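Putative isochorismatase (PDB 3OQP) belongs to the isochorismatase family and probably acts as a hydrolase. Local coordinates at residues S166-Q170 with S171-A175; A158-I161 with H162-F165; A175-S178 with T179-I183. One frame throughout, in Å; residues are numbered along the deposited sequence.

From the N-terminal side, contact 2 (158-161 with 162-165) is one turn stacked on the next near the start of helix 158-173. Contact 1 (166-170 with 171-175) follows directly, closing the turn toward the end of that helix, where the chain swings toward strand 175-177. Contact 3 (175-178 with 179-183) closes the turn that starts helix 179-188. Contact 2 closes before the others open, and contact 3 begins on Ala175, where contact 1 ends; none nests or crosses. Contacts 1 and 3 also touch through Gln170 OE1 and Val176 N and through Leu169 against Val176, while contacts 1 and 2 both meet the second subunit. Together they join interface helix, outermost strand and following helix.

Contact 1 of 3, residues S166-Q170 with S171-A175; sequences SVVLQ and SRFAA
Ser171 OG lies between its own backbone N and carbonyl carbon (chi1 72°), folded back onto the preceding turn, where it donates to Val168 O at 2.6 Å. Gln170 CG is anti to the backbone N and the chain bends at chi2 (68°), which takes the amide past the last turn: OE1 accepts from Val176 N and NE2 donates to Ala193 O, while OE1 packs 3.7 Å from Ala175 CA. Leu169 O takes three backbone donors. Phe173 N, at 2.8 Å from Leu169 O, is tilted only modestly from the carbonyl plane. Ala174 N and Arg172 N stand above that plane, and the turn here widens to a pi type. A water donates to both Gln170 O and Ala174 O, bridging helix and exit. On the apolar side, Leu169 and Phe173 cross at about a right angle, with Leu169 CD2 3.8 Å from Phe173 CB. Arg172 CG sits over the centre of one face of the Phe173 ring, and Val168 O lies at the ring edge. Ile127 and Phe139 pack on Leu169, and Asn151 of the second subunit donates to Val167 O. Chemically, three donors on one carbonyl, a serine hydroxyl and a bridging water supply partners for buried polar atoms where regular helical bonding gives out.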
loop_
_atom_site.group_PDB
_atom_site.type_symbol
_atom_site.label_atom_id
_atom_site.label_comp_id
_atom_site.label_asym_id
_atom_site.label_seq_id
_atom_site.Cartn_x
_atom_site.Cartn_y
_atom_site.Cartn_z
ATOM N N SER A 166 4.333 0.748 8.896
ATOM C CA SER A 166 3.648 0.922 10.156
ATOM C C SER A 166 3.252 2.386 10.370
ATOM O O SER A 166 2.146 2.673 10.773
ATOM C CB SER A 166 4.547 0.485 11.322
ATOM O OG SER A 166 4.812 -0.908 11.274
ATOM N N VAL A 167 4.189 3.287 10.075
ATOM C CA VAL A 167 3.926 4.715 10.222
ATOM C C VAL A 167 2.884 5.273 9.231
ATOM O O VAL A 167 1.950 5.977 9.560
ATOM C CB VAL A 167 5.274 5.494 10.173
ATOM C CG1 VAL A 167 5.030 6.961 10.143
ATOM C CG2 VAL A 167 6.187 5.057 11.378
ATOM N N VAL A 168 2.999 4.806 7.978
ATOM C CA VAL A 168 2.019 5.188 6.969
ATOM C C VAL A 168 0.646 4.620 7.301
ATOM O O VAL A 168 -0.362 5.307 7.215
ATOM C CB VAL A 168 2.477 4.779 5.574
ATOM C CG1 VAL A 168 1.367 4.944 4.510
ATOM C CG2 VAL A 168 3.681 5.606 5.128
ATOM N N LEU A 169 0.611 3.393 7.757
ATOM C CA LEU A 169 -0.688 2.809 8.124
ATOM C C LEU A 169 -1.327 3.642 9.232
ATOM O O LEU A 169 -2.517 3.960 9.193
ATOM C CB LEU A 169 -0.537 1.388 8.563
ATOM C CG LEU A 169 -0.321 0.395 7.413
ATOM C CD1 LEU A 169 0.083 -0.945 8.052
ATOM C CD2 LEU A 169 -1.511 0.211 6.495
ATOM N N GLN A 170 -0.555 3.951 10.264
ATOM C CA GLN A 170 -1.075 4.740 11.405
ATOM C C GLN A 170 -1.576 6.102 10.979
ATOM O O GLN A 170 -2.516 6.641 11.587
ATOM C CB GLN A 170 -0.055 4.806 12.527
ATOM C CG GLN A 170 -0.504 5.574 13.736
ATOM C CD GLN A 170 -1.627 4.929 14.514
ATOM O OE1 GLN A 170 -1.979 3.799 14.254
ATOM N NE2 GLN A 170 -2.203 5.642 15.461
ATOM N N SER A 171 -0.984 6.672 9.949
ATOM C CA SER A 171 -1.365 8.026 9.489
ATOM C C SER A 171 -2.727 8.072 8.828
ATOM O O SER A 171 -3.268 9.194 8.723
ATOM C CB SER A 171 -0.368 8.610 8.497
ATOM O OG SER A 171 -0.469 7.933 7.230
ATOM N N ARG A 172 -3.271 6.961 8.357
ATOM C CA ARG A 172 -4.458 7.028 7.553
ATOM C C ARG A 172 -5.278 5.749 7.467
ATOM O O ARG A 172 -6.501 5.841 7.358
ATOM C CB ARG A 172 -4.030 7.462 6.134
ATOM C CG ARG A 172 -5.159 7.473 5.102
ATOM C CD ARG A 172 -6.163 8.590 5.471
ATOM N NE ARG A 172 -7.364 8.635 4.608
ATOM C CZ ARG A 172 -8.443 7.859 4.738
ATOM N NH1 ARG A 172 -8.509 6.868 5.636
ATOM N NH2 ARG A 172 -9.490 8.041 3.946
ATOM N N PHE A 173 -4.629 4.576 7.436
ATOM C CA PHE A 173 -5.322 3.381 7.040
ATOM C C PHE A 173 -5.771 2.455 8.173
ATOM O O PHE A 173 -6.733 1.714 8.003
ATOM C CB PHE A 173 -4.446 2.570 6.066
ATOM C CG PHE A 173 -4.130 3.306 4.792
ATOM C CD1 PHE A 173 -5.008 3.254 3.763
ATOM C CD2 PHE A 173 -3.016 4.136 4.653
ATOM C CE1 PHE A 173 -4.783 3.965 2.595
ATOM C CE2 PHE A 173 -2.775 4.816 3.504
ATOM C CZ PHE A 173 -3.667 4.738 2.471
ATOM N N ALA A 174 -5.099 2.445 9.299
ATOM C CA ALA A 174 -5.331 1.452 10.329
ATOM C C ALA A 174 -4.942 2.014 11.667
ATOM O O ALA A 174 -4.126 2.980 11.763
ATOM C CB ALA A 174 -4.476 0.192 10.049
ATOM N N ALA A 175 -5.498 1.444 12.738
ATOM C CA ALA A 175 -4.968 1.622 14.070
ATOM C C ALA A 175 -3.881 0.591 14.259
ATOM O O ALA A 175 -4.146 -0.619 14.266
ATOM C CB ALA A 175 -6.037 1.417 15.118
HETATM O O HOH W 1 -5.237 5.603 10.821
#

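Contact 2 of 3, residues A158-I161 with H162-F165; sequences AEEI and HRVF
Glu159 and Arg163, one turn apart, face each other as a side-on ion pair. Glu159 leaves the helix with CG anti to the backbone N and then bends at chi2 (-77°), which turns its carboxylate along the helix toward Arg163. The arginine runs out extended as far as CD and bends at chi3 (46°), bringing the guanidinium back to meet it. Two nitrogens grip two oxygens: NE donates to Glu159 OE2 at 2.8 Å and NH2 to Glu159 OE1 at 3.1 Å, both nearly straight. The planes differ by 21°, the carboxylate lies at the guanidinium edge, and both oxygens are approached on the syn side. Glu160 is extended beyond CG and brings only that carbon near, 4.0 Å from Arg163 NH2; its OE2 instead pairs with Arg163 of the second subunit, and Arg163 NH2 likewise with Glu160 OE2 of that subunit. Glu160 OE1 accepts from Ser157 N. Ile161 and Phe165 lie side by side and point the same way, with Ile161 CG2 4.0 Å from Phe165 CD1 and Ile161 O at the ring edge. His162 carries its ring off the helix to bond Thr119 and the carbonyl of His141. Along the backbone run four regular helical bonds, the first His162 N to Ala158 O and the last Phe165 N to Ile161 O. Within the fold, this first part of helix 158-173 follows strand 154-156, with Ile161 and His162 turned to loops of its own chain and Val164 and Phe165 against their counterparts in the second subunit, where the Phe165 rings stack.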
loop_
_atom_site.group_PDB
_atom_site.type_symbol
_atom_site.label_atom_id
_atom_site.label_comp_id
_atom_site.label_asym_id
_atom_site.label_seq_id
_atom_site.Cartn_x
_atom_site.Cartn_y
_atom_site.Cartn_z
ATOM N N ALA A 158 14.494 -4.686 5.865
ATOM C CA ALA A 158 13.242 -5.142 6.433
ATOM C C ALA A 158 12.769 -4.177 7.510
ATOM O O ALA A 158 11.569 -3.887 7.590
ATOM C CB ALA A 158 13.338 -6.579 6.974
ATOM N N GLU A 159 13.679 -3.643 8.348
ATOM C CA GLU A 159 13.285 -2.710 9.368
ATOM C C GLU A 159 12.714 -1.438 8.736
ATOM O O GLU A 159 11.705 -0.907 9.193
ATOM C CB GLU A 159 14.462 -2.371 10.296
ATOM C CG GLU A 159 14.092 -1.496 11.519
ATOM C CD GLU A 159 13.887 -0.023 11.218
ATOM O OE1 GLU A 159 14.464 0.535 10.232
ATOM O OE2 GLU A 159 13.189 0.624 12.053
ATOM N N GLU A 160 13.358 -0.933 7.697
ATOM C CA GLU A 160 12.899 0.309 7.070
ATOM C C GLU A 160 11.512 0.064 6.449
ATOM O O GLU A 160 10.601 0.875 6.567
ATOM C CB GLU A 160 13.837 0.804 5.977
ATOM C CG GLU A 160 15.099 1.442 6.413
ATOM C CD GLU A 160 16.010 1.789 5.256
ATOM O OE1 GLU A 160 16.177 0.939 4.323
ATOM O OE2 GLU A 160 16.605 2.890 5.301
ATOM N N ILE A 161 11.352 -1.056 5.759
ATOM C CA ILE A 161 10.068 -1.368 5.102
ATOM C C ILE A 161 8.960 -1.457 6.176
ATOM O O ILE A 161 7.895 -0.884 6.016
ATOM C CB ILE A 161 10.137 -2.617 4.222
ATOM C CG1 ILE A 161 11.115 -2.382 3.081
ATOM C CG2 ILE A 161 8.711 -3.006 3.723
ATOM C CD1 ILE A 161 11.379 -3.569 2.203
ATOM N N HIS A 162 9.167 -2.260 7.203
ATOM C CA HIS A 162 8.174 -2.474 8.210
ATOM C C HIS A 162 7.814 -1.217 8.958
ATOM O O HIS A 162 6.650 -0.939 9.206
ATOM C CB HIS A 162 8.613 -3.584 9.166
ATOM C CG HIS A 162 7.617 -3.922 10.224
ATOM N ND1 HIS A 162 6.504 -4.702 9.992
ATOM C CD2 HIS A 162 7.597 -3.592 11.530
ATOM C CE1 HIS A 162 5.857 -4.844 11.140
ATOM N NE2 HIS A 162 6.500 -4.189 12.087
ATOM N N ARG A 163 8.836 -0.438 9.291
ATOM C CA ARG A 163 8.622 0.840 9.952
ATOM C C ARG A 163 7.847 1.836 9.087
ATOM O O ARG A 163 6.886 2.490 9.565
ATOM C CB ARG A 163 9.918 1.451 10.456
ATOM C CG ARG A 163 9.772 2.825 11.077
ATOM C CD ARG A 163 10.960 3.340 11.910
ATOM N NE ARG A 163 12.200 3.093 11.180
ATOM C CZ ARG A 163 12.702 3.862 10.220
ATOM N NH1 ARG A 163 12.152 5.010 9.904
ATOM N NH2 ARG A 163 13.792 3.475 9.578
ATOM N N VAL A 164 8.310 2.042 7.880
ATOM C CA VAL A 164 7.629 2.920 6.943
ATOM C C VAL A 164 6.155 2.539 6.851
ATOM O O VAL A 164 5.293 3.356 6.922
ATOM C CB VAL A 164 8.335 3.005 5.588
ATOM C CG1 VAL A 164 7.354 3.489 4.510
ATOM C CG2 VAL A 164 9.555 3.932 5.669
ATOM N N PHE A 165 5.879 1.259 6.590
ATOM C CA PHE A 165 4.507 0.832 6.443
ATOM C C PHE A 165 3.728 1.012 7.738
ATOM O O PHE A 165 2.579 1.462 7.703
ATOM C CB PHE A 165 4.395 -0.607 5.859
ATOM C CG PHE A 165 4.384 -0.636 4.362
ATOM C CD1 PHE A 165 5.541 -0.494 3.641
ATOM C CD2 PHE A 165 3.167 -0.789 3.695
ATOM C CE1 PHE A 165 5.525 -0.487 2.286
ATOM C CE2 PHE A 165 3.158 -0.811 2.333
ATOM C CZ PHE A 165 4.326 -0.645 1.637
#

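Contact 3 of 3, residues A175-S178 with T179-I183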
loop_
_atom_site.group_PDB
_atom_site.type_symbol
_atom_site.label_atom_id
_atom_site.label_comp_id
_atom_site.label_asym_id
_atom_site.label_seq_id
_atom_site.Cartn_x
_atom_site.Cartn_y
_atom_site.Cartn_z
ATOM N N ALA A 175 -5.498 1.444 12.738
ATOM C CA ALA A 175 -4.968 1.622 14.070
ATOM C C ALA A 175 -3.881 0.591 14.259
ATOM O O ALA A 175 -4.146 -0.619 14.266
ATOM C CB ALA A 175 -6.037 1.417 15.118
ATOM N N VAL A 176 -2.659 1.126 14.423
ATOM C CA VAL A 176 -1.440 0.319 14.597
ATOM C C VAL A 176 -1.179 0.136 16.074
ATOM O O VAL A 176 -1.146 1.129 16.822
ATOM C CB VAL A 176 -0.261 0.950 13.890
ATOM C CG1 VAL A 176 1.066 0.153 14.135
ATOM C CG2 VAL A 176 -0.523 1.142 12.378
ATOM N N ALA A 177 -1.043 -1.088 16.556
ATOM C CA ALA A 177 -0.912 -1.350 17.987
ATOM C C ALA A 177 -0.171 -2.597 18.240
ATOM O O ALA A 177 -0.015 -3.443 17.340
ATOM C CB ALA A 177 -2.297 -1.400 18.670
ATOM N N SER A 178 0.266 -2.823 19.461
ATOM C CA SER A 178 0.857 -4.075 19.844
ATOM C C SER A 178 -0.238 -5.120 20.076
ATOM O O SER A 178 -1.392 -4.793 20.320
ATOM C CB SER A 178 1.690 -3.928 21.100
ATOM O OG SER A 178 0.852 -3.647 22.220
ATOM N N THR A 179 0.192 -6.364 20.083
ATOM C CA THR A 179 -0.702 -7.463 20.427
ATOM C C THR A 179 -1.244 -7.314 21.841
ATOM O O THR A 179 -2.425 -7.517 22.080
ATOM C CB THR A 179 0.022 -8.804 20.201
ATOM O OG1 THR A 179 0.329 -8.966 18.805
ATOM C CG2 THR A 179 -0.867 -9.997 20.615
ATOM N N ASP A 180 -0.395 -6.853 22.778
ATOM C CA ASP A 180 -0.854 -6.656 24.151
ATOM C C ASP A 180 -2.000 -5.610 24.196
ATOM O O ASP A 180 -3.033 -5.822 24.868
ATOM C CB ASP A 180 0.249 -6.119 25.077
ATOM C CG ASP A 180 1.537 -6.918 25.067
ATOM O OD1 ASP A 180 1.470 -8.171 25.113
ATOM O OD2 ASP A 180 2.621 -6.231 25.095
ATOM N N GLU A 181 -1.789 -4.527 23.450
ATOM C CA GLU A 181 -2.733 -3.427 23.320
ATOM C C GLU A 181 -4.077 -3.867 22.725
ATOM O O GLU A 181 -5.133 -3.487 23.202
ATOM C CB GLU A 181 -2.095 -2.309 22.484
ATOM C CG GLU A 181 -1.014 -1.581 23.236
ATOM C CD GLU A 181 -0.211 -0.529 22.472
ATOM O OE1 GLU A 181 -0.016 -0.512 21.228
ATOM O OE2 GLU A 181 0.294 0.334 23.228
ATOM N N TRP A 182 -4.012 -4.717 21.718
ATOM C CA TRP A 182 -5.199 -5.277 21.049
ATOM C C TRP A 182 -5.978 -6.173 21.987
ATOM O O TRP A 182 -7.213 -6.040 22.110
ATOM C CB TRP A 182 -4.816 -6.036 19.783
ATOM C CG TRP A 182 -5.998 -6.510 19.066
ATOM C CD1 TRP A 182 -6.832 -5.739 18.335
ATOM C CD2 TRP A 182 -6.476 -7.864 19.001
ATOM N NE1 TRP A 182 -7.821 -6.549 17.792
ATOM C CE2 TRP A 182 -7.622 -7.853 18.189
ATOM C CE3 TRP A 182 -6.051 -9.090 19.550
ATOM C CZ2 TRP A 182 -8.318 -9.027 17.881
ATOM C CZ3 TRP A 182 -6.755 -10.236 19.247
ATOM C CH2 TRP A 182 -7.893 -10.187 18.466
ATOM N N ILE A 183 -5.285 -7.093 22.639
ATOM C CA ILE A 183 -5.933 -8.000 23.580
ATOM C C ILE A 183 -6.704 -7.227 24.658
ATOM O O ILE A 183 -7.857 -7.565 24.983
ATOM C CB ILE A 183 -4.967 -8.998 24.156
ATOM C CG1 ILE A 183 -4.481 -9.950 23.081
ATOM C CG2 ILE A 183 -5.611 -9.768 25.295
ATOM C CD1 ILE A 183 -3.298 -10.824 23.519
HETATM O O HOH W 2 2.574 -3.696 24.315
#
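Two reciprocal hydrogen bonds join Ser178 and Glu181. The hydroxyl OG of Ser178, held between its backbone N and carbonyl carbon (chi1 68°), accepts from Glu181 N at 3.0 Å. In return, in the conformer described here, Glu181 OE1 accepts from Ser178 N at 2.9 Å, an almost straight bond (171°) that reaches the carboxylate on its anti side, 28° out of plane. In this conformer Glu181 CG stands beside its own backbone N, and the extended chain brings OE1 back to Ser178 N. The first regular helical bond, Trp182 N to Ser178 O, follows at 3.0 Å. Through water, Ser178 OG is linked to Asp180 OD2, to which the water donates; Asp180 OD1 forms a salt bridge with Arg39. In van der Waals contact, Ala177 CB lies 3.9 Å from Glu181 CB. Beyond the turn, Thr179 OG1 bonds Asp142, and Ala177 pairs by backbone bonds with Phe139 and His141. Serine at the N-cap and glutamate three residues on make a capping box, here starting helix 179-188 straight after strand 175-177, within this chain an outermost strand of the six-stranded parallel sheet in this alpha/beta isochorismatase-family fold.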